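Local coordinates for fibrinogen-binding protein (Staphylococcus aureus subsp. aureus, PDB 3T49) that is a secreted staphylococcal complement inhibitor (SCIN-B) that probably blocks the host's C3 convertases as part of immune evasion, at residues E7-L12 with A43-N48; T11-S16 with M36-A41; V18-A23 with R32-N37; G24-Y29 with K65-I70. All blocks are in the same frame, centred on the assembly; numbering follows the deposited sequence. Where two conformers were deposited one is given.

Interaction 1 (E7-L12 with A43-N48)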
loop_
_atom_site.group_PDB
_atom_site.type_symbol
_atom_site.label_atom_id
_atom_site.label_comp_id
_atom_site.label_asym_id
_atom_site.label_seq_id
_atom_site.Cartn_x
_atom_site.Cartn_y
_atom_site.Cartn_z
ATOM N N GLU A 7 -1.932 -5.810 12.404
ATOM C CA GLU A 7 -2.488 -4.527 12.773
ATOM C C GLU A 7 -1.793 -3.424 11.981
ATOM O O GLU A 7 -2.452 -2.508 11.472
ATOM C CB GLU A 7 -2.296 -4.267 14.275
ATOM C CG GLU A 7 -2.828 -2.895 14.686
ATOM C CD GLU A 7 -2.753 -2.633 16.191
ATOM O OE1 GLU A 7 -2.237 -3.498 16.938
ATOM O OE2 GLU A 7 -3.215 -1.553 16.624
ATOM N N GLU A 8 -0.480 -3.543 11.853
ATOM C CA GLU A 8 0.334 -2.548 11.140
ATOM C C GLU A 8 -0.123 -2.510 9.682
ATOM O O GLU A 8 -0.311 -1.446 9.069
ATOM C CB GLU A 8 1.828 -2.879 11.216
ATOM C CG GLU A 8 2.450 -2.755 12.621
ATOM C CD GLU A 8 3.917 -3.173 12.639
ATOM O OE1 GLU A 8 4.302 -4.028 11.805
ATOM O OE2 GLU A 8 4.682 -2.652 13.485
ATOM N N LEU A 9 -0.389 -3.677 9.122
ATOM C CA LEU A 9 -0.784 -3.761 7.721
ATOM C C LEU A 9 -2.182 -3.200 7.527
ATOM O O LEU A 9 -2.421 -2.483 6.558
ATOM C CB LEU A 9 -0.682 -5.195 7.241
ATOM C CG LEU A 9 -1.027 -5.436 5.788
ATOM C CD1 LEU A 9 -0.227 -4.544 4.829
ATOM C CD2 LEU A 9 -0.829 -6.907 5.464
ATOM N N ARG A 10 -3.131 -3.471 8.420
ATOM C CA ARG A 10 -4.445 -2.866 8.316
ATOM C C ARG A 10 -4.370 -1.325 8.374
ATOM O O ARG A 10 -5.080 -0.652 7.619
ATOM C CB ARG A 10 -5.377 -3.452 9.405
ATOM C CG ARG A 10 -6.839 -2.927 9.382
ATOM C CD ARG A 10 -7.512 -2.892 8.007
ATOM N NE ARG A 10 -7.781 -4.224 7.448
ATOM C CZ ARG A 10 -8.397 -4.463 6.294
ATOM N NH1 ARG A 10 -8.794 -3.457 5.523
ATOM N NH2 ARG A 10 -8.595 -5.708 5.882
ATOM N N THR A 11 -3.536 -0.790 9.256
ATOM C CA THR A 11 -3.363 0.659 9.353
ATOM C C THR A 11 -2.906 1.211 8.009
ATOM O O THR A 11 -3.408 2.245 7.550
ATOM C CB THR A 11 -2.397 1.013 10.464
ATOM O OG1 THR A 11 -3.012 0.657 11.723
ATOM C CG2 THR A 11 -2.066 2.502 10.478
ATOM N N LEU A 12 -1.969 0.533 7.352
ATOM C CA LEU A 12 -1.529 0.983 6.020
ATOM C C LEU A 12 -2.653 0.882 5.014
ATOM O O LEU A 12 -2.833 1.794 4.188
ATOM C CB LEU A 12 -0.293 0.214 5.551
ATOM C CG LEU A 12 0.975 0.546 6.305
ATOM C CD1 LEU A 12 1.983 -0.574 6.075
ATOM C CD2 LEU A 12 1.581 1.863 5.919
ATOM N N ALA A 43 -5.411 -10.351 0.881
ATOM C CA ALA A 43 -5.296 -11.810 0.815
ATOM C C ALA A 43 -4.389 -12.340 1.904
ATOM O O ALA A 43 -4.692 -13.393 2.492
ATOM C CB ALA A 43 -4.780 -12.236 -0.550
ATOM N N ALA A 44 -3.301 -11.639 2.187
ATOM C CA ALA A 44 -2.354 -12.072 3.215
ATOM C C ALA A 44 -3.003 -12.040 4.582
ATOM O O ALA A 44 -2.801 -12.959 5.396
ATOM C CB ALA A 44 -1.153 -11.205 3.202
ATOM N N LEU A 45 -3.784 -11.012 4.848
ATOM C CA LEU A 45 -4.515 -10.967 6.126
ATOM C C LEU A 45 -5.490 -12.141 6.245
ATOM O O LEU A 45 -5.516 -12.830 7.254
ATOM C CB LEU A 45 -5.237 -9.639 6.285
ATOM C CG LEU A 45 -4.346 -8.415 6.534
ATOM C CD1 LEU A 45 -5.108 -7.172 6.278
ATOM C CD2 LEU A 45 -3.802 -8.461 7.952
ATOM N N LYS A 46 -6.248 -12.418 5.203
ATOM C CA LYS A 46 -7.278 -13.451 5.244
ATOM C C LYS A 46 -6.672 -14.846 5.444
ATOM O O LYS A 46 -7.325 -15.759 6.019
ATOM C CB LYS A 46 -8.071 -13.370 3.932
ATOM C CG LYS A 46 -9.245 -14.300 3.811
ATOM C CD LYS A 46 -10.224 -13.752 2.778
ATOM C CE LYS A 46 -10.776 -12.384 3.217
ATOM N NZ LYS A 46 -11.964 -11.939 2.425
ATOM N N LYS A 47 -5.444 -15.039 4.973
ATOM C CA LYS A 47 -4.757 -16.328 5.102
ATOM C C LYS A 47 -3.811 -16.384 6.314
ATOM O O LYS A 47 -3.161 -17.421 6.552
ATOM C CB LYS A 47 -3.956 -16.644 3.844
ATOM C CG LYS A 47 -4.781 -16.840 2.585
ATOM C CD LYS A 47 -3.868 -17.165 1.398
ATOM C CE LYS A 47 -4.628 -17.248 0.067
ATOM N NZ LYS A 47 -4.529 -15.994 -0.745
ATOM N N ASN A 48 -3.684 -15.259 7.004
ATOM C CA ASN A 48 -2.693 -15.092 8.066
ATOM C C ASN A 48 -1.305 -15.471 7.608
ATOM O O ASN A 48 -0.554 -16.135 8.309
ATOM C CB ASN A 48 -3.058 -15.951 9.285
ATOM C CG ASN A 48 -2.531 -15.368 10.579
ATOM O OD1 ASN A 48 -2.442 -14.164 10.755
ATOM N ND2 ASN A 48 -2.218 -16.252 11.524
#
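The main-chain bond from Thr-11 N to Glu-7 O, 3.0 Å long, belongs to the helical turn from which Leu-9 and Arg-10 reach over to Leu-45. Leu-45 carries the other side of the contact alone and is met at two of its branches. Its CG lies 4.0 Å from Leu-9 CD2, and its CD2 methyl stays close to the same Leu-9 methyl, the two side chains passing at a slant. The other methyl, Leu-45 CD1, lies beside the end of the Arg-10 side chain, 3.8 Å from Arg-10 NH2 and 4.1 Å from Arg-10 NE. Arg-10 gets there by folding: CG stands anti to the backbone N, and bends at chi2 (46°) and chi3 (68°) carry the guanidinium toward helix 28-47, where it meets the methyl obliquely. One turn further on, Asn-48 leaves that helix with a positive phi of 52° and closes it in a Schellman motif, to which Asn-48 N contributes a 3.1 Å bond to Leu-45 O. Met-53 of helix 50-72 also touches Leu-45, so this leucine lies where helices 5-13, 28-47 and 50-72 come together. Across the two segments the touching groups are leucine branch carbons and the guanidinium end of an arginine; the contact therefore relies on shape and on burial of apolar surface, with Arg-10 covering the leucine at the exposed margin.

Interaction 2 (T11-S16 with M36-A41); sequences TLLNKS and MNEYRA
Leu-13 lays its whole isopropyl end against the methyl of Ala-41: Leu-13 CD1 and Leu-13 CD2 each lie 3.8 Å from Ala-41 CB, and Leu-13 CG is barely farther away. With CG anti to the carbonyl carbon (chi1 -83°), the branch swings toward helix 28-47, and CD2 also rests 4.0 Å from Glu-38 CA, a turn before Ala-41. The contact lies where helix 5-13 passes into helix 16-22, the two probably making up one broken arm of the SCIN three-helix bundle. Leu-13 O at this break accepts two bonds from the one residue, from Ser-16 N at 3.0 Å and from Ser-16 OG at 2.7 Å. The hydroxyl lies in the carbonyl plane, on a lone pair. Ser-16 was modelled in two conformers, so the hydroxyl bond describes one of them. In that conformer its CB and OG also pack against the extended chain of Glu-38, with Ser-16 OG 3.3 Å from Glu-38 OE2. Tyr-64 of helix 50-72 touches Ser-16 from the third arm.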
loop_
_atom_site.group_PDB
_atom_site.type_symbol
_atom_site.label_atom_id
_atom_site.label_comp_id
_atom_site.label_asym_id
_atom_site.label_seq_id
_atom_site.Cartn_x
_atom_site.Cartn_y
_atom_site.Cartn_z
ATOM N N THR A 11 -3.536 -0.790 9.256
ATOM C CA THR A 11 -3.363 0.659 9.353
ATOM C C THR A 11 -2.906 1.211 8.009
ATOM O O THR A 11 -3.408 2.245 7.550
ATOM C CB THR A 11 -2.397 1.013 10.464
ATOM O OG1 THR A 11 -3.012 0.657 11.723
ATOM C CG2 THR A 11 -2.066 2.502 10.478
ATOM N N LEU A 12 -1.969 0.533 7.352
ATOM C CA LEU A 12 -1.529 0.983 6.020
ATOM C C LEU A 12 -2.653 0.882 5.014
ATOM O O LEU A 12 -2.833 1.794 4.188
ATOM C CB LEU A 12 -0.293 0.214 5.551
ATOM C CG LEU A 12 0.975 0.546 6.305
ATOM C CD1 LEU A 12 1.983 -0.574 6.075
ATOM C CD2 LEU A 12 1.581 1.863 5.919
ATOM N N LEU A 13 -3.412 -0.212 5.050
ATOM C CA LEU A 13 -4.541 -0.391 4.130
ATOM C C LEU A 13 -5.583 0.687 4.307
ATOM O O LEU A 13 -6.263 1.082 3.345
ATOM C CB LEU A 13 -5.206 -1.742 4.325
ATOM C CG LEU A 13 -4.546 -2.889 3.625
ATOM C CD1 LEU A 13 -5.267 -4.199 4.047
ATOM C CD2 LEU A 13 -4.633 -2.658 2.090
ATOM N N ASN A 14 -5.711 1.191 5.528
ATOM C CA ASN A 14 -6.746 2.192 5.773
ATOM C C ASN A 14 -6.453 3.503 5.050
ATOM O O ASN A 14 -7.353 4.307 4.887
ATOM C CB ASN A 14 -6.927 2.458 7.273
ATOM C CG ASN A 14 -7.623 1.308 8.011
ATOM O OD1 ASN A 14 -8.251 0.458 7.411
ATOM N ND2 ASN A 14 -7.491 1.320 9.335
ATOM N N LYS A 15 -5.207 3.709 4.625
ATOM C CA LYS A 15 -4.830 4.890 3.833
ATOM C C LYS A 15 -4.784 4.629 2.338
ATOM O O LYS A 15 -4.540 5.550 1.560
ATOM C CB LYS A 15 -3.451 5.391 4.261
ATOM C CG LYS A 15 -3.261 5.498 5.739
ATOM C CD LYS A 15 -1.867 6.059 6.041
ATOM C CE LYS A 15 -1.320 5.558 7.385
ATOM N NZ LYS A 15 -2.270 5.801 8.482
ATOM N N SER A 16 -5.005 3.398 1.911
ATOM C CA SER A 16 -4.766 3.058 0.507
ATOM C C SER A 16 -5.671 3.766 -0.487
ATOM O O SER A 16 -5.217 4.165 -1.557
ATOM C CB SER A 16 -4.799 1.534 0.288
ATOM O OG SER A 16 -6.069 0.973 0.619
ATOM N N MET A 36 -2.367 -3.293 -6.666
ATOM C CA MET A 36 -1.738 -4.598 -6.530
ATOM C C MET A 36 -1.532 -4.943 -5.055
ATOM O O MET A 36 -1.793 -6.068 -4.612
ATOM C CB MET A 36 -0.395 -4.644 -7.269
ATOM C CG MET A 36 0.405 -5.908 -7.040
ATOM S SD MET A 36 -0.338 -7.378 -7.688
ATOM C CE MET A 36 0.175 -7.254 -9.397
ATOM N N ASN A 37 -1.028 -3.978 -4.305
ATOM C CA ASN A 37 -0.747 -4.269 -2.916
ATOM C C ASN A 37 -1.955 -4.265 -2.020
ATOM O O ASN A 37 -1.918 -4.904 -0.981
ATOM C CB ASN A 37 0.370 -3.394 -2.432
ATOM C CG ASN A 37 1.698 -3.881 -2.954
ATOM O OD1 ASN A 37 2.198 -4.924 -2.521
ATOM N ND2 ASN A 37 2.259 -3.167 -3.914
ATOM N N GLU A 38 -3.044 -3.623 -2.426
ATOM C CA GLU A 38 -4.303 -3.801 -1.732
ATOM C C GLU A 38 -4.702 -5.242 -1.827
ATOM O O GLU A 38 -5.087 -5.871 -0.840
ATOM C CB GLU A 38 -5.400 -2.944 -2.354
ATOM C CG GLU A 38 -5.249 -1.473 -2.049
ATOM C CD GLU A 38 -6.291 -0.627 -2.755
ATOM O OE1 GLU A 38 -7.230 -1.183 -3.384
ATOM O OE2 GLU A 38 -6.206 0.609 -2.679
ATOM N N TYR A 39 -4.631 -5.794 -3.028
ATOM C CA TYR A 39 -4.998 -7.192 -3.235
ATOM C C TYR A 39 -4.118 -8.129 -2.418
ATOM O O TYR A 39 -4.615 -9.037 -1.736
ATOM C CB TYR A 39 -4.904 -7.538 -4.729
ATOM C CG TYR A 39 -4.976 -9.009 -5.035
ATOM C CD1 TYR A 39 -6.175 -9.669 -5.034
ATOM C CD2 TYR A 39 -3.821 -9.725 -5.297
ATOM C CE1 TYR A 39 -6.248 -11.032 -5.325
ATOM C CE2 TYR A 39 -3.879 -11.090 -5.589
ATOM C CZ TYR A 39 -5.101 -11.724 -5.590
ATOM O OH TYR A 39 -5.181 -13.077 -5.872
ATOM N N ARG A 40 -2.806 -7.927 -2.486
ATOM C CA ARG A 40 -1.878 -8.816 -1.795
ATOM C C ARG A 40 -2.045 -8.688 -0.286
ATOM O O ARG A 40 -2.027 -9.701 0.408
ATOM C CB ARG A 40 -0.443 -8.490 -2.196
ATOM C CG ARG A 40 -0.108 -8.859 -3.621
ATOM C CD ARG A 40 1.326 -8.547 -3.944
ATOM N NE ARG A 40 1.662 -9.096 -5.252
ATOM C CZ ARG A 40 2.698 -8.709 -5.978
ATOM N NH1 ARG A 40 3.477 -7.743 -5.543
ATOM N NH2 ARG A 40 2.933 -9.269 -7.159
ATOM N N ALA A 41 -2.212 -7.473 0.222
ATOM C CA ALA A 41 -2.400 -7.254 1.676
ATOM C C ALA A 41 -3.674 -7.900 2.173
ATOM O O ALA A 41 -3.679 -8.597 3.208
ATOM C CB ALA A 41 -2.438 -5.787 2.004
#

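Interaction 3 (V18-A23 with R32-N37). With SO4 (sulfate ion), chain F.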
loop_
_atom_site.group_PDB
_atom_site.type_symbol
_atom_site.label_atom_id
_atom_site.label_comp_id
_atom_site.label_asym_id
_atom_site.label_seq_id
_atom_site.Cartn_x
_atom_site.Cartn_y
_atom_site.Cartn_z
ATOM N N VAL A 18 -7.159 6.708 -0.129
ATOM C CA VAL A 18 -6.732 8.089 -0.111
ATOM C C VAL A 18 -5.495 8.245 -1.011
ATOM O O VAL A 18 -5.414 9.152 -1.849
ATOM C CB VAL A 18 -6.447 8.550 1.348
ATOM C CG1 VAL A 18 -5.553 9.751 1.398
ATOM C CG2 VAL A 18 -7.769 8.862 2.065
ATOM N N TYR A 19 -4.498 7.379 -0.841
ATOM C CA TYR A 19 -3.313 7.474 -1.659
ATOM C C TYR A 19 -3.633 7.197 -3.124
ATOM O O TYR A 19 -3.064 7.853 -3.987
ATOM C CB TYR A 19 -2.185 6.546 -1.138
ATOM C CG TYR A 19 -1.297 7.224 -0.123
ATOM C CD1 TYR A 19 -1.647 7.287 1.215
ATOM C CD2 TYR A 19 -0.141 7.870 -0.520
ATOM C CE1 TYR A 19 -0.857 7.954 2.146
ATOM C CE2 TYR A 19 0.640 8.537 0.393
ATOM C CZ TYR A 19 0.279 8.571 1.708
ATOM O OH TYR A 19 1.061 9.234 2.643
ATOM N N ALA A 20 -4.552 6.283 -3.406
ATOM C CA ALA A 20 -4.929 6.013 -4.801
ATOM C C ALA A 20 -5.567 7.227 -5.440
ATOM O O ALA A 20 -5.314 7.512 -6.618
ATOM C CB ALA A 20 -5.861 4.792 -4.890
ATOM N N LEU A 21 -6.379 7.964 -4.691
ATOM C CA LEU A 21 -6.958 9.215 -5.211
ATOM C C LEU A 21 -5.869 10.242 -5.510
ATOM O O LEU A 21 -5.848 10.866 -6.599
ATOM C CB LEU A 21 -7.987 9.808 -4.236
ATOM C CG LEU A 21 -9.293 9.031 -4.165
ATOM C CD1 LEU A 21 -10.119 9.437 -2.983
ATOM C CD2 LEU A 21 -10.110 9.220 -5.456
ATOM N N ALA A 22 -4.955 10.463 -4.567
ATOM C CA ALA A 22 -3.860 11.386 -4.766
ATOM C C ALA A 22 -3.009 10.994 -5.975
ATOM O O ALA A 22 -2.539 11.846 -6.719
ATOM C CB ALA A 22 -2.976 11.429 -3.499
ATOM N N ALA A 23 -2.845 9.696 -6.160
ATOM C CA ALA A 23 -2.051 9.150 -7.249
ATOM C C ALA A 23 -2.672 9.435 -8.599
ATOM O O ALA A 23 -1.987 9.293 -9.603
ATOM C CB ALA A 23 -1.840 7.673 -7.057
ATOM N N ARG A 32 -1.633 1.797 -9.846
ATOM C CA ARG A 32 -1.657 0.355 -10.059
ATOM C C ARG A 32 -0.779 -0.391 -9.065
ATOM O O ARG A 32 -1.114 -1.514 -8.697
ATOM C CB ARG A 32 -1.411 -0.054 -11.521
ATOM C CG ARG A 32 -0.005 0.080 -12.009
ATOM C CD ARG A 32 0.240 -0.723 -13.332
ATOM N NE ARG A 32 1.548 -0.335 -13.860
ATOM C CZ ARG A 32 1.757 0.684 -14.684
ATOM N NH1 ARG A 32 0.775 1.428 -15.137
ATOM N NH2 ARG A 32 2.998 0.956 -15.049
ATOM N N THR A 33 0.278 0.247 -8.553
ATOM C CA THR A 33 1.084 -0.359 -7.508
ATOM C C THR A 33 0.302 -0.422 -6.179
ATOM O O THR A 33 0.330 -1.435 -5.466
ATOM C CB THR A 33 2.437 0.372 -7.373
ATOM O OG1 THR A 33 3.112 0.309 -8.634
ATOM C CG2 THR A 33 3.292 -0.294 -6.314
ATOM N N ILE A 34 -0.424 0.642 -5.882
ATOM C CA ILE A 34 -1.291 0.605 -4.722
ATOM C C ILE A 34 -2.341 -0.514 -4.844
ATOM O O ILE A 34 -2.536 -1.302 -3.925
ATOM C CB ILE A 34 -1.962 1.943 -4.494
ATOM C CG1 ILE A 34 -0.929 3.014 -4.121
ATOM C CG2 ILE A 34 -3.006 1.802 -3.388
ATOM C CD1 ILE A 34 -1.449 4.421 -4.252
ATOM N N MET A 35 -2.983 -0.640 -6.010
ATOM C CA MET A 35 -4.065 -1.620 -6.184
ATOM C C MET A 35 -3.556 -3.038 -6.101
ATOM O O MET A 35 -4.201 -3.906 -5.514
ATOM C CB MET A 35 -4.770 -1.386 -7.521
ATOM C CG MET A 35 -5.418 -0.025 -7.659
ATOM S SD MET A 35 -6.615 0.356 -6.356
ATOM C CE MET A 35 -7.788 -0.962 -6.598
ATOM N N MET A 36 -2.367 -3.293 -6.666
ATOM C CA MET A 36 -1.738 -4.598 -6.530
ATOM C C MET A 36 -1.532 -4.943 -5.055
ATOM O O MET A 36 -1.793 -6.068 -4.612
ATOM C CB MET A 36 -0.395 -4.644 -7.269
ATOM C CG MET A 36 0.405 -5.908 -7.040
ATOM S SD MET A 36 -0.338 -7.378 -7.688
ATOM C CE MET A 36 0.175 -7.254 -9.397
ATOM N N ASN A 37 -1.028 -3.978 -4.305
ATOM C CA ASN A 37 -0.747 -4.269 -2.916
ATOM C C ASN A 37 -1.955 -4.265 -2.020
ATOM O O ASN A 37 -1.918 -4.904 -0.981
ATOM C CB ASN A 37 0.370 -3.394 -2.432
ATOM C CG ASN A 37 1.698 -3.881 -2.954
ATOM O OD1 ASN A 37 2.198 -4.924 -2.521
ATOM N ND2 ASN A 37 2.259 -3.167 -3.914
HETATM S S SO4 F . 4.787 -2.122 -13.403
HETATM O O1 SO4 F . 3.468 -2.089 -12.774
HETATM O O2 SO4 F . 4.867 -3.293 -14.269
HETATM O O3 SO4 F . 4.991 -0.907 -14.179
HETATM O O4 SO4 F . 5.811 -2.214 -12.368
#
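A chi1 of -66° turns CG1 of Ile-34 away from its own carbonyl carbon, and an extended chi2 drives CD1 straight at the turn of Tyr-19 and Ala-20. That methyl lands on backbone as much as on side chain: Ile-34 CD1 is 3.7 Å from Tyr-19 C and 3.8 Å from Tyr-19 CB, with Ala-23 CB somewhat farther away. The CG2 branch faces the methyl of Ala-20. Two alanines one turn apart thus let the helices come close, Ala-20 and Ile-34 being 6.5 Å apart at their CA atoms. On helix 28-47 itself, Thr-33 O takes two bonds from Asn-37, the usual helical one from its N and another from Asn-37 ND2 at 3.0 Å, the donors arriving from opposite faces of the carbonyl plane. Arg-32 grips a sulfate ion, probably from the crystallisation liquor, side-on: Arg-32 NE reaches sulfate O1 at 2.8 Å and Arg-32 NH2 reaches sulfate O3 at 2.9 Å, both nearly straight. Tyr-19 continues past Ile-34 to helix 50-72, stacking on Tyr-64 and hydrogen-bonding Asp-68 through its OH. Ile-34 touches Ile-67 of that helix, wedged between helix 16-22 and the third arm of the bundle.

Interaction 4 (G24-Y29 with K65-I70); sequences GSLNPY and KEIDEI
Leu-26 sends its side chain from the connection between helices 16-22 and 28-47 directly at helix 50-72. Its CB already points toward that helix, and a chi1 of -52° sets CG beside the backbone N, which carries the fork outward so that each methyl finds its own isoleucine. Leu-26 CD1 passes at a slant over Ile-67, 4.2 Å from Ile-67 CG1, while Leu-26 CD2 comes tip to tip with the branch methyl of Ile-70, at 3.8 Å from Ile-70 CG2. Ile-67 and Ile-70 lie about one turn apart, near enough for the leucine fork to span them. Directly after Leu-26, Asn-27 takes the N-cap position of helix 28-47: its side-chain OD1 accepts from Tyr-29 N at 2.8 Å in a nearly straight bond (167°), the donor lying somewhat out of the amide carbonyl plane. The cap occupies a main-chain N-H of the first turn. Tyr-29 adds a polar bridge. A water in the plane of its ring lies 2.8 Å from Tyr-29 OH and donates to Glu-66 OE1, also at 2.8 Å, while Glu-66 OE2 forms a salt bridge with Lys-62. Leu-26 of the linker thus makes the apolar contact with helix 50-72, and Tyr-29 at the start of helix 28-47 the water-mediated one. Ile-67 and Ile-70 also touch Tyr-30, so the leucine extends the packing of helix 50-72 against the start of helix 28-47.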
loop_
_atom_site.group_PDB
_atom_site.type_symbol
_atom_site.label_atom_id
_atom_site.label_comp_id
_atom_site.label_asym_id
_atom_site.label_seq_id
_atom_site.Cartn_x
_atom_site.Cartn_y
_atom_site.Cartn_z
ATOM N N GLY A 24 -3.929 9.855 -8.637
ATOM C CA GLY A 24 -4.542 10.232 -9.900
ATOM C C GLY A 24 -3.851 11.430 -10.521
ATOM O O GLY A 24 -3.981 11.659 -11.736
ATOM N N SER A 25 -3.107 12.200 -9.724
ATOM C CA SER A 25 -2.316 13.314 -10.247
ATOM C C SER A 25 -0.996 12.887 -10.894
ATOM O O SER A 25 -0.315 13.738 -11.490
ATOM C CB SER A 25 -2.000 14.309 -9.112
ATOM O OG SER A 25 -3.171 14.959 -8.647
ATOM N N LEU A 26 -0.624 11.611 -10.807
ATOM C CA LEU A 26 0.672 11.095 -11.229
ATOM C C LEU A 26 0.539 10.027 -12.294
ATOM O O LEU A 26 -0.579 9.620 -12.642
ATOM C CB LEU A 26 1.387 10.453 -10.024
ATOM C CG LEU A 26 1.485 11.333 -8.765
ATOM C CD1 LEU A 26 2.116 10.571 -7.618
ATOM C CD2 LEU A 26 2.261 12.574 -9.049
ATOM N N ASN A 27 1.684 9.517 -12.763
ATOM C CA ASN A 27 1.728 8.428 -13.756
ATOM C C ASN A 27 0.900 7.267 -13.256
ATOM O O ASN A 27 0.916 6.975 -12.068
ATOM C CB ASN A 27 3.183 7.953 -13.952
ATOM C CG ASN A 27 3.341 6.853 -15.027
ATOM O OD1 ASN A 27 3.121 5.648 -14.796
ATOM N ND2 ASN A 27 3.788 7.277 -16.209
ATOM N N PRO A 28 0.212 6.546 -14.158
ATOM C CA PRO A 28 -0.586 5.375 -13.741
ATOM C C PRO A 28 0.140 4.317 -12.912
ATOM O O PRO A 28 -0.523 3.553 -12.206
ATOM C CB PRO A 28 -1.035 4.788 -15.077
ATOM C CG PRO A 28 -1.091 5.935 -15.998
ATOM C CD PRO A 28 0.057 6.825 -15.600
ATOM N N TYR A 29 1.467 4.253 -12.964
ATOM C CA TYR A 29 2.234 3.337 -12.137
ATOM C C TYR A 29 1.804 3.402 -10.677
ATOM O O TYR A 29 1.714 2.365 -10.018
ATOM C CB TYR A 29 3.747 3.640 -12.260
ATOM C CG TYR A 29 4.570 2.913 -11.235
ATOM C CD1 TYR A 29 4.981 1.607 -11.440
ATOM C CD2 TYR A 29 4.937 3.543 -10.042
ATOM C CE1 TYR A 29 5.707 0.934 -10.493
ATOM C CE2 TYR A 29 5.645 2.877 -9.085
ATOM C CZ TYR A 29 6.050 1.570 -9.315
ATOM O OH TYR A 29 6.767 0.885 -8.355
ATOM N N LYS A 65 5.630 6.552 0.475
ATOM C CA LYS A 65 6.776 7.466 0.591
ATOM C C LYS A 65 7.092 8.073 -0.768
ATOM O O LYS A 65 7.373 9.286 -0.845
ATOM C CB LYS A 65 7.985 6.725 1.159
ATOM C CG LYS A 65 9.158 7.667 1.415
ATOM C CD LYS A 65 10.273 6.941 2.180
ATOM C CE LYS A 65 11.335 7.957 2.645
ATOM N NZ LYS A 65 12.494 7.334 3.327
ATOM N N GLU A 66 7.084 7.267 -1.828
ATOM C CA GLU A 66 7.346 7.773 -3.181
ATOM C C GLU A 66 6.331 8.843 -3.576
ATOM O O GLU A 66 6.701 9.897 -4.128
ATOM C CB GLU A 66 7.382 6.649 -4.219
ATOM C CG GLU A 66 8.653 5.850 -4.111
ATOM C CD GLU A 66 8.630 4.502 -4.764
ATOM O OE1 GLU A 66 7.551 3.969 -5.036
ATOM O OE2 GLU A 66 9.729 3.920 -4.940
ATOM N N ILE A 67 5.064 8.589 -3.294
ATOM C CA ILE A 67 4.010 9.524 -3.643
ATOM C C ILE A 67 4.157 10.793 -2.828
ATOM O O ILE A 67 4.093 11.905 -3.392
ATOM C CB ILE A 67 2.638 8.876 -3.451
ATOM C CG1 ILE A 67 2.418 7.804 -4.528
ATOM C CG2 ILE A 67 1.548 9.923 -3.498
ATOM C CD1 ILE A 67 1.234 6.897 -4.227
ATOM N N ASP A 68 4.390 10.682 -1.532
ATOM C CA ASP A 68 4.608 11.847 -0.696
ATOM C C ASP A 68 5.789 12.687 -1.215
ATOM O O ASP A 68 5.706 13.920 -1.287
ATOM C CB ASP A 68 4.913 11.458 0.756
ATOM C CG ASP A 68 3.709 10.979 1.523
ATOM O OD1 ASP A 68 2.583 11.197 1.085
ATOM O OD2 ASP A 68 3.914 10.417 2.651
ATOM N N GLU A 69 6.879 12.045 -1.587
ATOM C CA GLU A 69 8.062 12.783 -2.002
ATOM C C GLU A 69 7.845 13.480 -3.329
ATOM O O GLU A 69 8.296 14.623 -3.482
ATOM C CB GLU A 69 9.290 11.882 -1.964
ATOM C CG GLU A 69 9.700 11.598 -0.501
ATOM C CD GLU A 69 10.999 10.868 -0.328
ATOM O OE1 GLU A 69 11.527 10.359 -1.323
ATOM O OE2 GLU A 69 11.459 10.818 0.834
ATOM N N ILE A 70 7.100 12.900 -4.256
ATOM C CA ILE A 70 6.835 13.609 -5.515
ATOM C C ILE A 70 5.931 14.808 -5.242
ATOM O O ILE A 70 6.165 15.933 -5.743
ATOM C CB ILE A 70 6.174 12.710 -6.552
ATOM C CG1 ILE A 70 7.153 11.657 -7.058
ATOM C CG2 ILE A 70 5.699 13.523 -7.767
ATOM C CD1 ILE A 70 6.457 10.529 -7.837
HETATM O O HOH W 1 7.214 1.260 -5.589
#

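From the N terminus, helix 5-13 and then helix 16-22 pair with helix 28-47 as the chain doubles back. Interaction 1 closes the widest of these loops; interaction 2 starts from the same stretch, sharing Thr-11 and Leu-12, and closes a shorter one. Interaction 3 is nested inside the loop of interaction 1 and ends on the same stretch as interaction 2. The centres of interactions 1 and 2, and of 2 and 3, are about 8 Å apart, and Leu-45 CD1 lies 3.7 Å from Leu-13 CD1. Interaction 4 crosses all three, running from the 24-29 connection to helix 50-72. It touches interaction 3, bringing helix 50-72 into the bundle; interactions 1 and 4 lie on opposite sides of the chain's centre.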